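Local coordinates for protein ORF14 (Streptomyces clavuligerus, PDB 2WPX) that binds acetyl-CoA, belongs to the clavulanic acid biosynthesis pathway as a tandem GNAT protein, and is probably an acyltransferase, at residues 49-62 with 71-83. Sequence-based numbering, arbitrary orientation.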
loop_
_atom_site.group_PDB
_atom_site.type_symbol
_atom_site.label_atom_id
_atom_site.label_comp_id
_atom_site.label_asym_id
_atom_site.label_seq_id
_atom_site.Cartn_x
_atom_site.Cartn_y
_atom_site.Cartn_z
ATOM N N SER A 49 -3.830 12.347 2.887
ATOM C CA SER A 49 -2.638 11.653 3.396
ATOM C C SER A 49 -1.674 12.598 4.150
ATOM O O SER A 49 -0.745 12.130 4.846
ATOM C CB SER A 49 -1.871 10.915 2.308
ATOM O OG SER A 49 -1.050 11.804 1.565
ATOM N N LEU A 50 -1.899 13.901 4.057
ATOM C CA LEU A 50 -1.070 14.855 4.797
ATOM C C LEU A 50 -1.671 15.127 6.170
ATOM O O LEU A 50 -0.951 15.553 7.080
ATOM C CB LEU A 50 -0.974 16.208 4.053
ATOM C CG LEU A 50 -0.360 16.227 2.665
ATOM C CD1 LEU A 50 -0.652 17.605 2.019
ATOM C CD2 LEU A 50 1.147 15.919 2.731
ATOM N N ARG A 51 -2.982 14.894 6.307
ATOM C CA ARG A 51 -3.705 15.305 7.491
ATOM C C ARG A 51 -3.910 14.144 8.481
ATOM O O ARG A 51 -3.993 14.326 9.710
ATOM C CB ARG A 51 -5.044 15.903 7.063
ATOM C CG ARG A 51 -4.919 17.120 6.077
ATOM C CD ARG A 51 -6.148 18.084 6.161
ATOM N NE ARG A 51 -7.312 17.461 5.550
ATOM C CZ ARG A 51 -8.584 17.666 5.894
ATOM N NH1 ARG A 51 -8.926 18.485 6.896
ATOM N NH2 ARG A 51 -9.527 17.019 5.228
ATOM N N PHE A 52 -3.968 12.944 7.903
ATOM C CA PHE A 52 -4.407 11.742 8.600
ATOM C C PHE A 52 -3.407 10.641 8.397
ATOM O O PHE A 52 -3.386 10.012 7.355
ATOM C CB PHE A 52 -5.751 11.289 8.070
ATOM C CG PHE A 52 -6.782 12.356 8.078
ATOM C CD1 PHE A 52 -7.189 12.943 6.908
ATOM C CD2 PHE A 52 -7.358 12.768 9.270
ATOM C CE1 PHE A 52 -8.197 13.960 6.940
ATOM C CE2 PHE A 52 -8.319 13.747 9.300
ATOM C CZ PHE A 52 -8.742 14.347 8.126
ATOM N N ALA A 53 -2.580 10.425 9.407
ATOM C CA ALA A 53 -1.534 9.484 9.282
ATOM C C ALA A 53 -2.009 8.171 9.875
ATOM O O ALA A 53 -3.015 8.107 10.630
ATOM C CB ALA A 53 -0.246 9.988 9.995
ATOM N N PRO A 54 -1.278 7.105 9.538
ATOM C CA PRO A 54 -1.584 5.790 10.084
ATOM C C PRO A 54 -1.246 5.825 11.546
ATOM O O PRO A 54 -0.521 6.745 12.029
ATOM C CB PRO A 54 -0.647 4.826 9.357
ATOM C CG PRO A 54 0.409 5.714 8.584
ATOM C CD PRO A 54 -0.182 7.130 8.556
ATOM N N PRO A 55 -1.798 4.846 12.256
ATOM C CA PRO A 55 -1.706 4.727 13.652
ATOM C C PRO A 55 -0.274 4.817 14.170
ATOM O O PRO A 55 0.659 4.251 13.595
ATOM C CB PRO A 55 -2.311 3.344 13.887
ATOM C CG PRO A 55 -3.354 3.274 12.780
ATOM C CD PRO A 55 -2.684 3.820 11.664
ATOM N N ALA A 56 -0.159 5.519 15.291
ATOM C CA ALA A 56 1.094 5.646 15.995
ATOM C C ALA A 56 2.178 5.954 14.998
ATOM O O ALA A 56 3.243 5.393 15.052
ATOM C CB ALA A 56 1.420 4.342 16.744
ATOM N N THR A 57 1.911 6.857 14.072
ATOM C CA THR A 57 2.999 7.237 13.255
ATOM C C THR A 57 2.981 8.724 12.988
ATOM O O THR A 57 1.897 9.318 12.789
ATOM C CB THR A 57 3.074 6.341 12.032
ATOM O OG1 THR A 57 2.367 6.919 10.952
ATOM C CG2 THR A 57 2.463 5.020 12.339
ATOM N N ALA A 58 4.172 9.325 12.996
ATOM C CA ALA A 58 4.321 10.746 12.679
ATOM C C ALA A 58 4.697 10.867 11.214
ATOM O O ALA A 58 5.313 9.959 10.682
ATOM C CB ALA A 58 5.402 11.364 13.550
ATOM N N LEU A 59 4.368 11.987 10.580
ATOM C CA LEU A 59 4.839 12.319 9.220
ATOM C C LEU A 59 5.747 13.528 9.223
ATOM O O LEU A 59 5.564 14.448 10.025
ATOM C CB LEU A 59 3.693 12.638 8.289
ATOM C CG LEU A 59 2.512 11.688 8.432
ATOM C CD1 LEU A 59 1.349 12.275 7.741
ATOM C CD2 LEU A 59 2.894 10.327 7.784
ATOM N N ASP A 60 6.712 13.548 8.317
ATOM C CA ASP A 60 7.595 14.682 8.192
ATOM C C ASP A 60 7.682 14.911 6.640
ATOM O O ASP A 60 8.476 14.244 5.925
ATOM C CB ASP A 60 8.953 14.333 8.826
ATOM C CG ASP A 60 9.814 15.556 9.101
ATOM O OD1 ASP A 60 9.656 16.551 8.383
ATOM O OD2 ASP A 60 10.656 15.534 10.030
ATOM N N ASP A 61 6.827 15.782 6.118
ATOM C CA ASP A 61 6.651 15.926 4.645
ATOM C C ASP A 61 7.317 17.179 4.093
ATOM O O ASP A 61 7.173 18.270 4.638
ATOM C CB ASP A 61 5.165 15.955 4.303
ATOM C CG ASP A 61 4.482 14.684 4.690
ATOM O OD1 ASP A 61 5.199 13.661 4.656
ATOM O OD2 ASP A 61 3.273 14.692 5.040
ATOM N N TRP A 62 8.061 17.033 3.013
ATOM C CA TRP A 62 8.743 18.173 2.435
ATOM C C TRP A 62 8.592 18.255 0.920
ATOM O O TRP A 62 8.412 17.241 0.228
ATOM C CB TRP A 62 10.205 18.030 2.748
ATOM C CG TRP A 62 10.485 18.167 4.202
ATOM C CD1 TRP A 62 10.314 17.223 5.190
ATOM C CD2 TRP A 62 10.992 19.324 4.829
ATOM N NE1 TRP A 62 10.711 17.736 6.408
ATOM C CE2 TRP A 62 11.122 19.031 6.220
ATOM C CE3 TRP A 62 11.387 20.587 4.354
ATOM C CZ2 TRP A 62 11.599 19.966 7.138
ATOM C CZ3 TRP A 62 11.881 21.507 5.260
ATOM C CH2 TRP A 62 11.972 21.196 6.643
ATOM N N VAL A 71 10.067 21.063 -7.461
ATOM C CA VAL A 71 10.625 20.173 -8.422
ATOM C C VAL A 71 10.872 18.817 -7.810
ATOM O O VAL A 71 11.437 17.924 -8.470
ATOM C CB VAL A 71 11.924 20.762 -9.048
ATOM C CG1 VAL A 71 11.555 21.943 -9.949
ATOM C CG2 VAL A 71 12.897 21.180 -7.972
ATOM N N GLY A 72 10.437 18.620 -6.565
ATOM C CA GLY A 72 10.540 17.287 -5.950
ATOM C C GLY A 72 9.925 17.275 -4.572
ATOM O O GLY A 72 9.518 18.307 -4.048
ATOM N N ALA A 73 9.851 16.098 -3.975
ATOM C CA ALA A 73 9.119 15.945 -2.732
ATOM C C ALA A 73 9.765 14.813 -1.977
ATOM O O ALA A 73 10.201 13.855 -2.571
ATOM C CB ALA A 73 7.678 15.621 -3.030
ATOM N N LEU A 74 9.851 14.953 -0.671
ATOM C CA LEU A 74 10.316 13.868 0.180
ATOM C C LEU A 74 9.328 13.630 1.308
ATOM O O LEU A 74 9.002 14.553 1.990
ATOM C CB LEU A 74 11.644 14.272 0.823
ATOM C CG LEU A 74 12.181 13.410 1.968
ATOM C CD1 LEU A 74 12.710 12.089 1.438
ATOM C CD2 LEU A 74 13.275 14.192 2.742
ATOM N N ARG A 75 8.888 12.409 1.542
ATOM C CA ARG A 75 7.961 12.171 2.648
ATOM C C ARG A 75 8.513 11.049 3.504
ATOM O O ARG A 75 8.808 9.971 2.993
ATOM C CB ARG A 75 6.570 11.779 2.116
ATOM C CG ARG A 75 5.933 12.804 1.115
ATOM C CD ARG A 75 4.348 12.650 1.047
ATOM N NE ARG A 75 3.681 12.799 2.361
ATOM C CZ ARG A 75 2.431 12.413 2.585
ATOM N NH1 ARG A 75 1.724 11.897 1.586
ATOM N NH2 ARG A 75 1.886 12.542 3.787
ATOM N N LEU A 76 8.658 11.302 4.802
ATOM C CA LEU A 76 9.044 10.268 5.737
ATOM C C LEU A 76 7.907 9.861 6.607
ATOM O O LEU A 76 7.114 10.698 7.024
ATOM C CB LEU A 76 10.140 10.754 6.667
ATOM C CG LEU A 76 11.511 10.882 6.030
ATOM C CD1 LEU A 76 12.522 10.884 7.145
ATOM C CD2 LEU A 76 11.798 9.792 4.981
ATOM N N ALA A 77 7.857 8.586 6.953
ATOM C CA ALA A 77 6.892 8.131 7.975
ATOM C C ALA A 77 7.721 7.639 9.113
ATOM O O ALA A 77 8.664 6.885 8.912
ATOM C CB ALA A 77 5.960 7.005 7.424
ATOM N N LEU A 78 7.397 8.097 10.313
ATOM C CA LEU A 78 8.176 7.723 11.487
ATOM C C LEU A 78 7.302 6.910 12.411
ATOM O O LEU A 78 6.449 7.470 13.103
ATOM C CB LEU A 78 8.701 8.967 12.244
ATOM C CG LEU A 78 9.682 9.938 11.552
ATOM C CD1 LEU A 78 10.866 9.283 10.893
ATOM C CD2 LEU A 78 8.971 10.829 10.609
ATOM N N PRO A 79 7.499 5.590 12.441
ATOM C CA PRO A 79 6.748 4.785 13.419
ATOM C C PRO A 79 7.134 5.163 14.862
ATOM O O PRO A 79 8.321 5.124 15.231
ATOM C CB PRO A 79 7.213 3.351 13.116
ATOM C CG PRO A 79 7.887 3.427 11.746
ATOM C CD PRO A 79 8.477 4.788 11.691
ATOM N N ASP A 80 6.160 5.528 15.683
ATOM C CA ASP A 80 6.481 5.888 17.079
ATOM C C ASP A 80 7.339 4.822 17.735
ATOM O O ASP A 80 7.072 3.640 17.541
ATOM C CB ASP A 80 5.203 6.064 17.910
ATOM C CG ASP A 80 4.383 7.214 17.438
ATOM O OD1 ASP A 80 3.146 7.140 17.529
ATOM O OD2 ASP A 80 4.978 8.189 16.945
ATOM N N GLY A 81 8.360 5.225 18.499
ATOM C CA GLY A 81 9.126 4.288 19.340
ATOM C C GLY A 81 10.081 3.372 18.582
ATOM O O GLY A 81 10.699 2.512 19.172
ATOM N N ALA A 82 10.218 3.559 17.274
ATOM C CA ALA A 82 11.030 2.649 16.477
ATOM C C ALA A 82 12.266 3.371 15.981
ATOM O O ALA A 82 12.268 4.587 15.809
ATOM C CB ALA A 82 10.242 2.106 15.289
ATOM N N PRO A 83 13.316 2.619 15.734
ATOM C CA PRO A 83 14.599 3.134 15.269
ATOM C C PRO A 83 14.637 3.381 13.733
ATOM O O PRO A 83 15.673 3.719 13.181
ATOM C CB PRO A 83 15.555 1.992 15.664
ATOM C CG PRO A 83 14.690 0.766 15.445
ATOM C CD PRO A 83 13.415 1.194 16.119
HETATM O O HOH W 1 5.219 11.067 5.502
#
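Arg-75 and Asp-61, neighbours in a non-hydrogen-bonded pair of antiparallel strands, carry the charged part of this contact. Arg-75 presents its guanidinium side-on, NE reaching Asp-61 OD1 at 2.9 Å and NH2 reaching Asp-61 OD2 at 2.8 Å. The two flat groups are nearly perpendicular, 79° apart, and both oxygens are met from above the carboxylate plane. A bend at chi3 (57°) turns the arginine's other edge toward Ser-49 of helix 43-51: Arg-75 NH1 bonds Ser-49 OG at 2.8 Å and Arg-75 NH2 bonds Ser-49 O at 2.9 Å. NH2 thus serves two acceptors, and the four bonds fix the guanidinium's rotation. Ser-49 OG also bonds Met-46 O, while Leu-50 CD2 lies over one guanidinium face. A water bridges Asp-61 OD1 and Leu-76 O.

Paired backbone bonds join Ala-58 to Leu-78, Asp-60 to Leu-76 and Trp-62 to Leu-74; Asp-60 N to Leu-76 O and Leu-76 N to Asp-60 O are the longest, 3.2 Å each. Past them, Asp-80 N bonds Ala-56 O at 3.0 Å.

On the face away from Arg-75, Leu-78 CD2 packs against Asp-60 CB, and Trp-62 CB lies beside Leu-74 CB. Asp-60 OD2 bonds His-116. Helix 101-115 packs over the Trp-62 and Leu-74 end of this face, His-108 meeting the Trp-62 ring edge-to-face, and the Leu-74 side chain lies about 4 Å from that of Leu-90, an acetyl-CoA-binding residue. Strands 57-66 and 69-79 form the antiparallel hairpin preceding strand 84-92, which carries acetyl-CoA-binding Leu-90 and Val-92, as in the GNAT fold.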